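Local coordinates for protein Cry23AA1 (PDB 4RHZ) that probably acts as the aerolysin-type pore-forming half of a binary insecticidal toxin, paired with Cry37Aa1, and carries a zinc ion, at residues Glu36-Pro40 with Ile95-Phe101; Thr80-Thr86 with Thr122-Thr128; Ala222-Arg226 with Leu254-Leu260. All blocks are in the same frame, centred on the assembly; numbering follows the deposited sequence.

The three contacts lie along the middle of an elongated, mostly beta chain of the aerolysin family. Contacts 1 and 2 have centres 13 Å apart, and the centre of contact 3 lies about 22 Å and 21 Å from theirs. Contact 1 packs strand 32-40 of the large sheet against strand 96-105 of the four-stranded sheet. Contact 2 is a strand pair within the large sheet. Contact 3 joins that sheet to the C-terminal tail, which edges the small one. Contacts 1 and 2 alternate along the chain; contact 3 follows both. Contacts 2 and 3 touch through neighbouring strands 67-90 and 211-235, near the zinc. The small sheet is thus held against the large one.

Contact 1: residues Glu36-Pro40 with Ile95-Phe101; sequences ESVTP and ISTKQSF
Val38 projects from strand 36-40 onto the side chains of strand 96-101 and uses its two methyl branches for different partners. CG1 stands anti to the backbone N (chi1 169°) and meets the Phe101 ring at CZ, 4.0 Å away. The other branch, CG2, lies beside the backbone N and is 4.1 Å from CB of Thr97. The Val38 and Thr97 side chains lie alongside each other and point opposite ways. In Phe101, CG is anti to the carbonyl carbon (chi1 -48°), which brings the CD2, CE2 and CZ side of the ring to Pro40 and Val38. The ring receives this strand at the edge and not over a face. Pro40 CD sits in the ring plane, 3.9 Å from Phe101 CE2, and Val38 CG1 is also near that plane. Gln99 rises between Thr97 and Phe101, and its CG passes 3.7 Å from the carbonyl O of Val38. At the other end the partly exposed Glu36 lends its aliphatic carbons. Its chain is bent at chi2, and CG rests 3.8 Å from the CG2 methyl of Ile95. Glu36 CB lies 3.7 Å from Thr97 OG1. That hydroxyl is hydrogen-bonded to the OH of Tyr120. Tyr118 and Val163 each touch both Val38 and Phe101. The backbones stay apart, with segment axes 7.3 Å from each other at closest approach and crossing at -41°. Each strand bonds instead to its own neighbours, Ser37 to Glu166 and Thr97 to Tyr118. This is face-to-face packing of two beta sheets, as in a beta sandwich, within the aerolysin-type fold.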
# COMPACT_ATOMS: atom_id res chain seq x y z
N GLU A 36 2.51 0.83 27.98
CA GLU A 36 3.00 1.28 26.67
C GLU A 36 2.19 0.57 25.58
O GLU A 36 1.86 -0.63 25.68
CB GLU A 36 4.46 0.91 26.47
CG GLU A 36 5.41 1.67 27.38
CD GLU A 36 5.88 0.84 28.55
OE1 GLU A 36 5.05 0.15 29.20
OE2 GLU A 36 7.10 0.86 28.80
N SER A 37 1.87 1.31 24.54
CA SER A 37 0.98 0.80 23.54
C SER A 37 1.12 1.60 22.27
O SER A 37 0.81 2.80 22.27
CB SER A 37 -0.45 0.90 24.05
OG SER A 37 -1.36 0.49 23.05
N VAL A 38 1.59 0.96 21.21
CA VAL A 38 1.53 1.57 19.89
C VAL A 38 0.40 0.89 19.09
O VAL A 38 0.40 -0.33 18.90
CB VAL A 38 2.88 1.44 19.17
CG1 VAL A 38 2.75 1.85 17.69
CG2 VAL A 38 4.01 2.23 19.91
N THR A 39 -0.59 1.66 18.68
CA THR A 39 -1.70 1.13 17.94
C THR A 39 -1.96 1.89 16.63
O THR A 39 -1.94 3.12 16.60
CB THR A 39 -3.00 1.02 18.80
OG1 THR A 39 -3.36 2.31 19.23
CG2 THR A 39 -2.84 0.06 20.03
N PRO A 40 -2.19 1.14 15.54
CA PRO A 40 -2.48 1.64 14.20
C PRO A 40 -3.81 2.32 14.24
O PRO A 40 -4.67 1.83 14.88
CB PRO A 40 -2.58 0.35 13.36
CG PRO A 40 -3.04 -0.71 14.36
CD PRO A 40 -2.25 -0.34 15.61
N ILE A 95 11.84 4.54 27.08
CA ILE A 95 10.48 4.05 26.79
C ILE A 95 10.45 3.59 25.31
O ILE A 95 10.65 4.42 24.41
CB ILE A 95 9.41 5.09 27.04
CG1 ILE A 95 9.65 5.81 28.38
CG2 ILE A 95 7.99 4.44 26.94
CD1 ILE A 95 8.95 7.19 28.39
N SER A 96 10.23 2.29 25.08
CA SER A 96 10.12 1.78 23.71
C SER A 96 9.18 0.56 23.57
O SER A 96 8.89 -0.08 24.59
CB SER A 96 11.52 1.52 23.11
OG SER A 96 12.12 0.48 23.80
N THR A 97 8.71 0.27 22.34
CA THR A 97 7.84 -0.88 22.05
C THR A 97 8.19 -1.49 20.68
O THR A 97 8.31 -0.75 19.70
CB THR A 97 6.38 -0.46 21.92
OG1 THR A 97 5.93 0.16 23.12
CG2 THR A 97 5.45 -1.65 21.64
N LYS A 98 8.35 -2.82 20.62
CA LYS A 98 8.41 -3.56 19.36
C LYS A 98 6.94 -3.85 19.09
O LYS A 98 6.27 -4.54 19.85
CB LYS A 98 9.16 -4.89 19.51
CG LYS A 98 10.27 -5.22 18.45
CD LYS A 98 9.72 -5.74 17.08
CE LYS A 98 10.84 -6.11 16.07
NZ LYS A 98 11.13 -4.98 15.07
N GLN A 99 6.39 -3.23 18.06
CA GLN A 99 5.05 -3.62 17.69
C GLN A 99 4.94 -4.33 16.32
O GLN A 99 5.56 -3.94 15.33
CB GLN A 99 4.06 -2.50 17.82
CG GLN A 99 3.09 -2.80 18.93
CD GLN A 99 1.86 -3.45 18.42
OE1 GLN A 99 1.35 -3.05 17.39
NE2 GLN A 99 1.37 -4.45 19.12
N SER A 100 4.13 -5.37 16.32
CA SER A 100 3.81 -6.08 15.11
C SER A 100 2.43 -5.68 14.64
O SER A 100 1.50 -5.59 15.42
CB SER A 100 3.89 -7.59 15.38
OG SER A 100 2.79 -8.20 14.77
N PHE A 101 2.29 -5.42 13.35
CA PHE A 101 1.00 -5.07 12.79
C PHE A 101 0.53 -6.07 11.65
O PHE A 101 1.32 -6.50 10.78
CB PHE A 101 1.05 -3.68 12.17
CG PHE A 101 1.66 -2.60 13.01
CD1 PHE A 101 3.05 -2.43 13.03
CD2 PHE A 101 0.85 -1.67 13.67
CE1 PHE A 101 3.61 -1.42 13.73
CE2 PHE A 101 1.40 -0.65 14.38
CZ PHE A 101 2.79 -0.52 14.43

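Contact 2: residues Thr80-Thr86 with Thr122-Thr128; sequences TETSAVT and TTNTTTT
Thr82 and Thr127 meet through their hydroxyls, OG1 to OG1 at 2.8 Å, in a hydrogen bond that either could donate. Both side chains hold OG1 beside the backbone N (chi1 -64° and -59°), and this turns the two oxygens toward each other. Their CG2 methyls are anti to the backbone N. Thr127 CG2 is modelled only 3.3 Å from Thr80 CG2, a very short approach whose exact value is doubtful. On the other face of the sheet lie Glu81, Ser83, Thr126 and Thr128. There Ser83 OG and Thr126 OG1 stand 3.8 Å apart.

The backbone sets these pairs. The strands are antiparallel neighbours in the large sheet of this aerolysin-type fold. Glu81 with Thr128 and Ser83 with Thr126 are hydrogen-bonded pairs, and Thr82 with Thr127 is the non-hydrogen-bonded pair between them. The bond from Thr126 N to Ser83 O is 3.0 Å long and nearly straight.

Ala84 CB meets Thr125 CG2 at 3.6 Å. Past it, at Val85, waters take the place of direct backbone bonds. One accepts from Val85 N and donates to the carbonyl O atoms of Thr122 and Asn124. A second joins Val85 O to Thr123 O. Thr122 OG1 accepts from Asn124 N at 3.0 Å, an ST turn. Further out, strand 211-235 flanks the other edge of strand 80-85. At the far end His79, Glu130 and His132 bind the zinc ion, about 5 Å from the Glu81 side chain.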
# COMPACT_ATOMS: atom_id res chain seq x y z
N THR A 80 11.09 -1.35 0.60
CA THR A 80 11.32 -0.45 1.76
C THR A 80 10.27 -0.53 2.92
O THR A 80 9.07 -0.66 2.68
CB THR A 80 11.45 1.00 1.21
OG1 THR A 80 12.55 1.08 0.32
CG2 THR A 80 11.75 2.02 2.29
N GLU A 81 10.74 -0.44 4.17
CA GLU A 81 9.89 -0.16 5.36
C GLU A 81 10.51 0.95 6.21
O GLU A 81 11.75 1.05 6.40
CB GLU A 81 9.73 -1.39 6.24
CG GLU A 81 9.28 -2.57 5.46
CD GLU A 81 9.20 -3.86 6.25
OE1 GLU A 81 9.75 -4.00 7.37
OE2 GLU A 81 8.57 -4.79 5.70
N THR A 82 9.62 1.79 6.74
CA THR A 82 9.97 2.98 7.42
C THR A 82 8.99 3.16 8.59
O THR A 82 7.75 2.95 8.46
CB THR A 82 9.95 4.11 6.50
OG1 THR A 82 10.95 3.87 5.54
CG2 THR A 82 10.28 5.49 7.20
N SER A 83 9.59 3.46 9.75
CA SER A 83 8.84 3.91 10.90
C SER A 83 9.56 5.06 11.68
O SER A 83 10.76 5.32 11.45
CB SER A 83 8.48 2.75 11.77
OG SER A 83 9.64 2.27 12.40
N ALA A 84 8.76 5.81 12.45
CA ALA A 84 9.27 6.89 13.35
C ALA A 84 8.16 7.27 14.36
O ALA A 84 6.98 6.95 14.15
CB ALA A 84 9.69 8.10 12.57
N VAL A 85 8.56 7.88 15.47
CA VAL A 85 7.67 8.54 16.39
C VAL A 85 7.74 9.98 15.91
O VAL A 85 8.81 10.48 15.60
CB VAL A 85 8.24 8.44 17.83
CG1 VAL A 85 7.54 9.45 18.85
CG2 VAL A 85 8.23 6.99 18.33
N THR A 86 6.61 10.65 15.78
CA THR A 86 6.62 12.08 15.39
C THR A 86 6.21 12.95 16.59
O THR A 86 6.53 14.16 16.65
CB THR A 86 5.62 12.33 14.22
OG1 THR A 86 4.39 11.67 14.56
CG2 THR A 86 6.14 11.67 12.94
N THR A 122 12.74 9.74 20.75
CA THR A 122 13.38 10.36 19.59
C THR A 122 12.43 10.51 18.41
O THR A 122 11.44 9.78 18.33
CB THR A 122 14.70 9.59 19.16
OG1 THR A 122 15.26 10.26 18.03
CG2 THR A 122 14.43 8.11 18.70
N THR A 123 12.68 11.48 17.53
CA THR A 123 11.94 11.57 16.27
C THR A 123 12.73 10.98 15.07
O THR A 123 12.34 11.14 13.87
CB THR A 123 11.67 13.00 15.87
OG1 THR A 123 12.94 13.66 15.79
CG2 THR A 123 10.79 13.72 16.86
N ASN A 124 13.90 10.43 15.36
CA ASN A 124 14.73 9.79 14.33
C ASN A 124 13.94 8.82 13.50
O ASN A 124 13.13 8.00 14.06
CB ASN A 124 15.78 8.99 15.02
CG ASN A 124 16.91 9.86 15.51
OD1 ASN A 124 16.92 11.12 15.30
ND2 ASN A 124 17.88 9.24 16.18
N THR A 125 14.11 8.89 12.20
CA THR A 125 13.36 7.92 11.42
C THR A 125 14.27 6.75 11.00
O THR A 125 15.47 6.96 10.70
CB THR A 125 12.61 8.60 10.21
OG1 THR A 125 13.55 8.94 9.23
CG2 THR A 125 12.06 9.93 10.61
N THR A 126 13.69 5.52 11.00
CA THR A 126 14.42 4.32 10.55
C THR A 126 13.76 3.64 9.34
O THR A 126 12.55 3.36 9.34
CB THR A 126 14.67 3.24 11.65
OG1 THR A 126 13.42 2.81 12.15
CG2 THR A 126 15.52 3.75 12.83
N THR A 127 14.58 3.39 8.33
CA THR A 127 14.18 2.73 7.08
C THR A 127 15.11 1.55 6.80
O THR A 127 16.34 1.69 6.92
CB THR A 127 14.32 3.69 5.91
OG1 THR A 127 13.51 4.84 6.13
CG2 THR A 127 13.91 3.01 4.58
N THR A 128 14.51 0.40 6.46
CA THR A 128 15.21 -0.76 5.82
C THR A 128 14.79 -0.93 4.36
O THR A 128 13.60 -0.98 4.04
CB THR A 128 14.93 -2.09 6.52
OG1 THR A 128 15.15 -1.95 7.90
CG2 THR A 128 15.93 -3.15 6.07
O HOH W 1 11.39 7.62 16.23
O HOH W 2 9.77 11.64 13.38

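Contact 3: residues Ala222-Arg226 with Leu254-Leu260; sequences AQGLR and LAPNVTL
Contact 3 docks the C-terminal tail onto strand 222-226 of the large sheet through a paired amide and one strand bridge. Arg226 and Leu254 form an antiparallel non-hydrogen-bonded pair. Leu225 and Arg226 both face Gln155, a classic beta bulge. The tail then leaves the sheet by a type I turn, Ala255 to Val258, and joins the small sheet.

Ala255 N donates to Leu225 O at 3.0 Å. Leu225 CD2 packs on Val258 CG2 at 3.9 Å, the two side chains crossing at about a right angle. Leu254 CD2 lies over one face of the Arg226 guanidinium.

Gln223 pairs its amide with that of Asn257. Its chain is extended beyond CG (chi2 171°), which carries the amide out to this partner. The amide planes are only 5° apart. The Gln223 side chain touches the zinc ligand His79 as well. Asn257 ND2 also donates to Thr113 O, in the small sheet, and Gln223 NE2 to Gly224 O, so both amides are fixed in rotation. Between them run two bonds, each on a carbonyl lone pair: Asn257 ND2 to Gln223 OE1 at 2.6 Å and Gln223 NE2 to Asn257 OD1 at 2.8 Å.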
# COMPACT_ATOMS: atom_id res chain seq x y z
N ALA A 222 6.20 -0.57 1.08
CA ALA A 222 5.76 -0.92 -0.26
C ALA A 222 6.47 -2.23 -0.49
O ALA A 222 7.69 -2.28 -0.37
CB ALA A 222 6.25 0.14 -1.29
N GLN A 223 5.73 -3.29 -0.80
CA GLN A 223 6.41 -4.55 -1.18
C GLN A 223 5.58 -5.35 -2.16
O GLN A 223 4.35 -5.17 -2.26
CB GLN A 223 6.67 -5.46 0.04
CG GLN A 223 5.43 -5.73 0.75
CD GLN A 223 5.58 -6.78 1.83
OE1 GLN A 223 5.64 -6.43 3.04
NE2 GLN A 223 5.62 -8.09 1.43
N GLY A 224 6.25 -6.31 -2.77
CA GLY A 224 5.56 -7.35 -3.52
C GLY A 224 4.78 -8.15 -2.52
O GLY A 224 5.32 -8.55 -1.46
N LEU A 225 3.53 -8.42 -2.84
CA LEU A 225 2.78 -9.28 -1.97
C LEU A 225 2.69 -10.71 -2.43
O LEU A 225 2.62 -11.61 -1.59
CB LEU A 225 1.37 -8.78 -1.81
CG LEU A 225 1.17 -7.34 -1.38
CD1 LEU A 225 -0.31 -7.03 -1.65
CD2 LEU A 225 1.52 -7.17 0.15
N ARG A 226 2.63 -10.91 -3.76
CA ARG A 226 2.53 -12.24 -4.37
C ARG A 226 2.78 -12.17 -5.86
O ARG A 226 2.67 -11.06 -6.47
CB ARG A 226 1.22 -12.92 -4.10
CG ARG A 226 0.06 -12.02 -4.21
CD ARG A 226 -1.00 -12.75 -4.83
NE ARG A 226 -2.11 -12.98 -3.97
CZ ARG A 226 -2.82 -14.11 -3.95
NH1 ARG A 226 -2.51 -15.16 -4.73
NH2 ARG A 226 -3.86 -14.20 -3.12
N LEU A 254 3.75 -16.47 -2.36
CA LEU A 254 3.34 -15.38 -1.42
C LEU A 254 4.60 -14.82 -0.84
O LEU A 254 5.54 -15.56 -0.64
CB LEU A 254 2.57 -15.95 -0.25
CG LEU A 254 1.25 -16.64 -0.48
CD1 LEU A 254 0.68 -17.07 0.87
CD2 LEU A 254 0.28 -15.72 -1.26
N ALA A 255 4.64 -13.52 -0.56
CA ALA A 255 5.77 -12.98 0.27
C ALA A 255 5.86 -13.65 1.68
O ALA A 255 4.84 -14.11 2.22
CB ALA A 255 5.69 -11.47 0.37
N PRO A 256 7.06 -13.73 2.28
CA PRO A 256 7.18 -14.40 3.65
C PRO A 256 6.23 -13.84 4.73
O PRO A 256 5.59 -14.61 5.53
CB PRO A 256 8.64 -14.18 4.06
CG PRO A 256 9.38 -13.66 2.79
CD PRO A 256 8.34 -13.18 1.77
N ASN A 257 6.07 -12.52 4.69
CA ASN A 257 5.23 -11.81 5.67
C ASN A 257 3.82 -11.71 5.22
O ASN A 257 3.05 -10.96 5.81
CB ASN A 257 5.76 -10.40 5.96
CG ASN A 257 5.64 -9.45 4.73
OD1 ASN A 257 5.71 -9.90 3.55
ND2 ASN A 257 5.50 -8.13 5.00
N VAL A 258 3.44 -12.48 4.19
CA VAL A 258 2.07 -12.41 3.65
C VAL A 258 1.40 -13.75 3.82
O VAL A 258 2.05 -14.80 3.69
CB VAL A 258 2.05 -11.98 2.12
CG1 VAL A 258 0.72 -12.30 1.46
CG2 VAL A 258 2.39 -10.50 1.94
N THR A 259 0.09 -13.69 4.08
CA THR A 259 -0.76 -14.83 4.42
C THR A 259 -2.19 -14.56 3.87
O THR A 259 -2.54 -13.40 3.55
CB THR A 259 -0.74 -15.06 6.01
OG1 THR A 259 0.59 -15.42 6.43
CG2 THR A 259 -1.70 -16.18 6.46
N LEU A 260 -3.01 -15.61 3.71
CA LEU A 260 -4.49 -15.43 3.48
C LEU A 260 -5.42 -16.37 4.30
O LEU A 260 -6.43 -16.93 3.83
CB LEU A 260 -4.88 -15.39 2.00
CG LEU A 260 -4.10 -16.01 0.83
CD1 LEU A 260 -3.36 -14.90 0.10
CD2 LEU A 260 -3.18 -17.17 1.28